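Local atomic coordinates of NMB1025 protein (Neisseria meningitidis serogroup B, PDB entry 3KJJ), a protein that is of unknown function but belongs to the YjgF/RutC family, some relatives of which are thought to act as deaminases of reactive enamines and imines. Residues L75-M84 / R109-K117. Residues are numbered along the deposited sequence; the frame is centred on the assembly and turned at random. Where two conformers were deposited one is given.
Sequences LRDMGDYAEM and RPEWRVEIK
R76 leaves the end of its strand and lies along the 109-112 turn. Its CB sits against W112 O at 3.6 Å. With CG anti to the backbone N (chi1 173°) and the chain extended as far as NE, CD reaches P110 O at 3.3 Å. The guanidinium then spreads so that P110 O lies over one of its faces, offset toward the rim; NE is near that oxygen but poorly angled for a hydrogen bond. At the tip, NH1 donates to a water that in turn donates to R109 O and W112 O, tying the arginine to the type I turn.

One residue back, L75 and V114 form a non-hydrogen-bonded antiparallel pair, their side chains side by side with L75 CD2 3.8 Å from V114 CG2. R113 O takes the R76 backbone N-H. A second water, held by D77 N, lies within hydrogen-bonding reach of R113 O and D80 OD2 and probably shares its protons among its acceptors.

In the conformer described here, one of two deposited, R113 bends at its third torsion toward the loop before helix 81-91. R113 NE donates to D80 OD2 (2.8 Å, N-H...O 162°) within a salt bridge, on the syn side and nearly in the guanidinium plane; R113 NH1 adds a weak bond to the same oxygen. The carboxylate plane stands 76° from the guanidinium. D77 CB lies beside R113 NH1, while D77 OD2 accepts from G79 N in an Asx turn. Deeper in, selenomethionine M84 and I116 meet tip to tip, CE to CD1 at 3.5 Å, beside I73.

In the α+β, chorismate mutase-like fold of the trimeric YjgF family, this loop starts the β-α-β crossover from strand 68-75 through helix 81-91 to the parallel strand 99-104, pinned here to the start of antiparallel strand 114-121.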
ATOM      1  N   LEU B  75      10.794  -4.078  -7.004  1.00 16.50           N
ATOM      2  CA  LEU B  75      11.887  -4.758  -7.695  1.00 18.24           C
ATOM      3  C   LEU B  75      13.044  -4.922  -6.733  1.00 19.95           C
ATOM      4  O   LEU B  75      13.309  -4.029  -5.932  1.00 18.74           O
ATOM      5  CB  LEU B  75      12.355  -3.965  -8.920  1.00 17.92           C
ATOM      6  CG  LEU B  75      11.382  -3.794 -10.085  1.00 21.45           C
ATOM      7  CD1 LEU B  75      11.923  -2.728 -11.043  1.00 19.01           C
ATOM      8  CD2 LEU B  75      11.150  -5.118 -10.822  1.00 14.75           C
ATOM      9  N   ARG B  76      13.728  -6.059  -6.827  1.00 20.11           N
ATOM     10  CA  ARG B  76      14.925  -6.319  -6.046  1.00 19.03           C
ATOM     11  C   ARG B  76      16.042  -5.350  -6.442  1.00 18.33           C
ATOM     12  O   ARG B  76      16.843  -4.913  -5.606  1.00 19.84           O
ATOM     13  CB  ARG B  76      15.381  -7.766  -6.245  1.00 19.76           C
ATOM     14  CG  ARG B  76      16.723  -8.068  -5.591  1.00 18.08           C
ATOM     15  CD  ARG B  76      17.245  -9.454  -5.916  1.00 20.80           C
ATOM     16  NE  ARG B  76      18.461  -9.736  -5.155  1.00 21.01           N
ATOM     17  CZ  ARG B  76      18.494 -10.049  -3.862  1.00 20.69           C
ATOM     18  NH1 ARG B  76      17.375 -10.136  -3.158  1.00 11.87           N
ATOM     19  NH2 ARG B  76      19.656 -10.292  -3.267  1.00 19.76           N
ATOM     20  N   ASP B  77      16.058  -5.015  -7.724  1.00 16.55           N
ATOM     21  CA  ASP B  77      17.102  -4.235  -8.329  1.00 17.88           C
ATOM     22  C   ASP B  77      16.494  -3.291  -9.384  1.00 17.40           C
ATOM     23  O   ASP B  77      16.046  -3.743 -10.428  1.00 16.42           O
ATOM     24  CB  ASP B  77      18.124  -5.196  -8.961  1.00 17.38           C
ATOM     25  CG  ASP B  77      19.370  -4.489  -9.438  1.00 21.77           C
ATOM     26  OD1 ASP B  77      20.482  -5.021  -9.251  1.00 25.91           O
ATOM     27  OD2 ASP B  77      19.238  -3.395 -10.007  1.00 22.84           O
HETATM   28  N   MSE B  78      16.490  -1.984  -9.105  1.00 18.47           N
HETATM   29  CA  MSE B  78      15.911  -0.977 -10.019  1.00 20.45           C
HETATM   30  C   MSE B  78      16.573  -0.958 -11.401  1.00 20.28           C
HETATM   31  O   MSE B  78      16.070  -0.331 -12.330  1.00 19.84           O
HETATM   32  CB  MSE B  78      15.906   0.427  -9.382  1.00 21.43           C
HETATM   33  CG  MSE B  78      15.084   1.514 -10.151  1.00 30.14           C
HETATM   34 SE   MSE B  78      13.121   1.201 -10.251  1.00 30.42          SE
HETATM   35  CE  MSE B  78      12.827   0.989  -8.361  1.00 17.26           C
ATOM     36  N   GLY B  79      17.694  -1.663 -11.543  1.00 21.48           N
ATOM     37  CA  GLY B  79      18.272  -1.916 -12.860  1.00 22.56           C
ATOM     38  C   GLY B  79      17.343  -2.678 -13.803  1.00 22.04           C
ATOM     39  O   GLY B  79      17.562  -2.688 -15.011  1.00 21.64           O
ATOM     40  N   ASP B  80      16.301  -3.304 -13.256  1.00 22.00           N
ATOM     41  CA  ASP B  80      15.371  -4.124 -14.052  1.00 21.44           C
ATOM     42  C   ASP B  80      14.095  -3.370 -14.433  1.00 22.11           C
ATOM     43  O   ASP B  80      13.137  -3.978 -14.922  1.00 21.75           O
ATOM     44  CB  ASP B  80      14.980  -5.395 -13.286  1.00 21.44           C
ATOM     45  CG  ASP B  80      16.130  -6.386 -13.146  1.00 29.28           C
ATOM     46  OD1 ASP B  80      17.017  -6.421 -14.019  1.00 26.95           O
ATOM     47  OD2 ASP B  80      16.126  -7.154 -12.161  1.00 32.74           O
ATOM     48  N   TYR B  81      14.096  -2.057 -14.207  1.00 21.36           N
ATOM     49  CA  TYR B  81      12.933  -1.192 -14.450  1.00 21.57           C
ATOM     50  C   TYR B  81      12.396  -1.275 -15.878  1.00 21.11           C
ATOM     51  O   TYR B  81      11.223  -1.605 -16.081  1.00 20.59           O
ATOM     52  CB  TYR B  81      13.277   0.258 -14.092  1.00 22.81           C
ATOM     53  CG  TYR B  81      12.105   1.215 -13.990  1.00 22.75           C
ATOM     54  CD1 TYR B  81      11.068   0.998 -13.082  1.00 23.04           C
ATOM     55  CD2 TYR B  81      12.053   2.360 -14.784  1.00 29.19           C
ATOM     56  CE1 TYR B  81      10.002   1.902 -12.975  1.00 23.78           C
ATOM     57  CE2 TYR B  81      10.994   3.262 -14.683  1.00 26.32           C
ATOM     58  CZ  TYR B  81       9.975   3.021 -13.782  1.00 27.28           C
ATOM     59  OH  TYR B  81       8.928   3.911 -13.689  1.00 36.03           O
ATOM     60  N   ALA B  82      13.244  -0.983 -16.863  1.00 19.61           N
ATOM     61  CA  ALA B  82      12.819  -1.013 -18.266  1.00 21.19           C
ATOM     62  C   ALA B  82      12.331  -2.394 -18.704  1.00 18.22           C
ATOM     63  O   ALA B  82      11.358  -2.498 -19.451  1.00 19.65           O
ATOM     64  CB  ALA B  82      13.924  -0.492 -19.200  1.00 20.35           C
ATOM     65  N   GLU B  83      12.994  -3.446 -18.231  1.00 19.27           N
ATOM     66  CA  GLU B  83      12.613  -4.817 -18.570  1.00 20.52           C
ATOM     67  C   GLU B  83      11.239  -5.172 -18.013  1.00 18.09           C
ATOM     68  O   GLU B  83      10.421  -5.776 -18.718  1.00 19.49           O
ATOM     69  CB  GLU B  83      13.654  -5.830 -18.078  1.00 20.72           C
ATOM     70  CG  GLU B  83      13.446  -7.247 -18.614  1.00 25.07           C
ATOM     71  CD  GLU B  83      14.645  -8.166 -18.396  1.00 28.51           C
ATOM     72  OE1 GLU B  83      15.703  -7.681 -17.949  1.00 28.50           O
ATOM     73  OE2 GLU B  83      14.527  -9.380 -18.669  1.00 27.56           O
HETATM   74  N   MSE B  84      11.008  -4.810 -16.750  1.00 17.67           N
HETATM   75  CA  MSE B  84       9.711  -5.022 -16.095  1.00 19.75           C
HETATM   76  C   MSE B  84       8.648  -4.251 -16.865  1.00 20.27           C
HETATM   77  O   MSE B  84       7.666  -4.848 -17.314  1.00 21.55           O
HETATM   78  CB  MSE B  84       9.763  -4.610 -14.616  1.00 19.86           C
HETATM   79  CG  MSE B  84       8.462  -4.831 -13.813  1.00 17.32           C
HETATM   80 SE   MSE B  84       7.078  -3.455 -14.146  1.00 24.12          SE
HETATM   81  CE  MSE B  84       5.566  -4.470 -13.486  1.00 29.16           C
ATOM     82  N   ARG B 109      12.781 -14.195  -1.225  1.00 20.05           N
ATOM     83  CA  ARG B 109      13.860 -15.024  -1.750  1.00 20.19           C
ATOM     84  C   ARG B 109      14.764 -14.216  -2.658  1.00 20.27           C
ATOM     85  O   ARG B 109      14.278 -13.442  -3.474  1.00 19.01           O
ATOM     86  CB  ARG B 109      13.310 -16.260  -2.460  1.00 20.71           C
ATOM     87  CG  ARG B 109      12.471 -17.121  -1.521  1.00 22.43           C
ATOM     88  CD  ARG B 109      12.775 -18.589  -1.663  1.00 36.65           C
ATOM     89  NE  ARG B 109      11.937 -19.227  -2.671  1.00 41.06           N
ATOM     90  CZ  ARG B 109      10.714 -19.702  -2.446  1.00 43.15           C
ATOM     91  NH1 ARG B 109      10.164 -19.604  -1.240  1.00 46.85           N
ATOM     92  NH2 ARG B 109      10.034 -20.269  -3.435  1.00 39.27           N
ATOM     93  N   PRO B 110      16.091 -14.417  -2.534  1.00 21.99           N
ATOM     94  CA  PRO B 110      17.071 -13.664  -3.317  1.00 21.16           C
ATOM     95  C   PRO B 110      16.850 -13.718  -4.830  1.00 22.13           C
ATOM     96  O   PRO B 110      17.118 -12.738  -5.511  1.00 21.20           O
ATOM     97  CB  PRO B 110      18.415 -14.309  -2.933  1.00 23.51           C
ATOM     98  CG  PRO B 110      18.060 -15.628  -2.300  1.00 25.47           C
ATOM     99  CD  PRO B 110      16.736 -15.402  -1.644  1.00 20.53           C
ATOM    100  N   GLU B 111      16.352 -14.846  -5.343  1.00 23.37           N
ATOM    101  CA  GLU B 111      16.145 -15.006  -6.781  1.00 21.97           C
ATOM    102  C   GLU B 111      14.867 -14.347  -7.327  1.00 19.76           C
ATOM    103  O   GLU B 111      14.696 -14.267  -8.542  1.00 19.74           O
ATOM    104  CB  GLU B 111      16.238 -16.477  -7.219  1.00 21.90           C
ATOM    105  CG  GLU B 111      15.561 -17.485  -6.304  1.00 29.59           C
ATOM    106  CD  GLU B 111      16.401 -17.868  -5.089  1.00 30.54           C
ATOM    107  OE1 GLU B 111      15.905 -17.693  -3.965  1.00 29.68           O
ATOM    108  OE2 GLU B 111      17.550 -18.344  -5.246  1.00 37.74           O
ATOM    109  N   TRP B 112      13.983 -13.886  -6.439  1.00 19.69           N
ATOM    110  CA  TRP B 112      12.808 -13.113  -6.862  1.00 19.23           C
ATOM    111  C   TRP B 112      13.207 -11.685  -7.200  1.00 20.14           C
ATOM    112  O   TRP B 112      13.749 -10.965  -6.362  1.00 22.35           O
ATOM    113  CB  TRP B 112      11.725 -13.084  -5.785  1.00 21.32           C
ATOM    114  CG  TRP B 112      11.114 -14.412  -5.426  1.00 19.71           C
ATOM    115  CD1 TRP B 112      11.191 -15.589  -6.122  1.00 23.22           C
ATOM    116  CD2 TRP B 112      10.278 -14.671  -4.292  1.00 21.38           C
ATOM    117  NE1 TRP B 112      10.479 -16.571  -5.471  1.00 20.13           N
ATOM    118  CE2 TRP B 112       9.902 -16.032  -4.351  1.00 22.97           C
ATOM    119  CE3 TRP B 112       9.820 -13.884  -3.222  1.00 22.53           C
ATOM    120  CZ2 TRP B 112       9.090 -16.627  -3.377  1.00 21.34           C
ATOM    121  CZ3 TRP B 112       9.003 -14.472  -2.261  1.00 23.49           C
ATOM    122  CH2 TRP B 112       8.649 -15.835  -2.345  1.00 22.73           C
ATOM    123  N   ARG B 113      12.904 -11.272  -8.424  1.00 18.59           N
ATOM    124  CA  ARG B 113      13.312  -9.963  -8.924  0.50 18.83           C
ATOM    125  C   ARG B 113      12.150  -8.971  -8.948  1.00 17.83           C
ATOM    126  O   ARG B 113      12.358  -7.763  -9.133  1.00 18.21           O
ATOM    127  CB  ARG B 113      13.933 -10.109 -10.318  0.50 19.31           C
ATOM    128  CG  ARG B 113      14.983 -11.214 -10.404  0.50 20.14           C
ATOM    129  CD  ARG B 113      16.030 -10.902 -11.438  0.50 23.87           C
ATOM    130  NE  ARG B 113      16.741  -9.667 -11.124  0.50 19.01           N
ATOM    131  CZ  ARG B 113      17.892  -9.614 -10.465  0.50 21.19           C
ATOM    132  NH1 ARG B 113      18.468  -8.444 -10.237  0.50 18.62           N
ATOM    133  NH2 ARG B 113      18.473 -10.731 -10.048  0.50 18.92           N
ATOM    134  N   VAL B 114      10.929  -9.490  -8.755  1.00 16.62           N
ATOM    135  CA  VAL B 114       9.706  -8.674  -8.797  1.00 15.02           C
ATOM    136  C   VAL B 114       8.574  -9.260  -7.941  1.00 16.21           C
ATOM    137  O   VAL B 114       8.442 -10.477  -7.797  1.00 16.53           O
ATOM    138  CB  VAL B 114       9.227  -8.420 -10.271  1.00 16.75           C
ATOM    139  CG1 VAL B 114       8.826  -9.749 -10.968  1.00  9.51           C
ATOM    140  CG2 VAL B 114       8.097  -7.382 -10.334  1.00 12.26           C
ATOM    141  N   GLU B 115       7.786  -8.367  -7.356  1.00 13.81           N
ATOM    142  CA  GLU B 115       6.590  -8.719  -6.611  1.00 13.35           C
ATOM    143  C   GLU B 115       5.591  -7.604  -6.880  1.00 12.00           C
ATOM    144  O   GLU B 115       5.942  -6.428  -6.826  1.00 11.67           O
ATOM    145  CB  GLU B 115       6.899  -8.846  -5.105  1.00 13.93           C
ATOM    146  CG  GLU B 115       5.713  -9.252  -4.223  1.00 20.45           C
ATOM    147  CD  GLU B 115       6.116  -9.638  -2.798  1.00 20.35           C
ATOM    148  OE1 GLU B 115       7.303  -9.942  -2.557  1.00 20.65           O
ATOM    149  OE2 GLU B 115       5.237  -9.654  -1.913  1.00 23.10           O
ATOM    150  N   ILE B 116       4.350  -7.963  -7.193  1.00 14.01           N
ATOM    151  CA  ILE B 116       3.339  -6.947  -7.504  1.00 13.72           C
ATOM    152  C   ILE B 116       2.118  -7.137  -6.615  1.00 14.51           C
ATOM    153  O   ILE B 116       1.556  -8.243  -6.532  1.00 12.86           O
ATOM    154  CB  ILE B 116       2.953  -6.942  -9.006  1.00 15.47           C
ATOM    155  CG1 ILE B 116       4.197  -6.731  -9.876  1.00 16.39           C
ATOM    156  CG2 ILE B 116       1.880  -5.874  -9.295  1.00 13.33           C
ATOM    157  CD1 ILE B 116       3.963  -6.837 -11.394  1.00 13.36           C
ATOM    158  N   LYS B 117       1.742  -6.043  -5.953  1.00 13.68           N
ATOM    159  CA  LYS B 117       0.627  -5.988  -5.023  1.00 16.69           C
ATOM    160  C   LYS B 117      -0.502  -5.164  -5.628  1.00 15.47           C
ATOM    161  O   LYS B 117      -0.326  -3.984  -5.933  1.00 18.94           O
ATOM    162  CB  LYS B 117       1.085  -5.352  -3.712  1.00 14.21           C
ATOM    163  CG  LYS B 117      -0.010  -5.187  -2.652  1.00 19.26           C
ATOM    164  CD  LYS B 117      -0.058  -6.376  -1.734  1.00 29.19           C
ATOM    165  CE  LYS B 117      -0.627  -5.986  -0.394  1.00 28.22           C
ATOM    166  NZ  LYS B 117      -1.055  -7.193   0.369  1.00 21.10           N
TER
HETATM  167  O   HOH W   1      14.708 -10.551  -3.896  1.00 15.94           O
HETATM  168  O   HOH W   2      14.946  -6.858  -9.767  1.00 16.10           O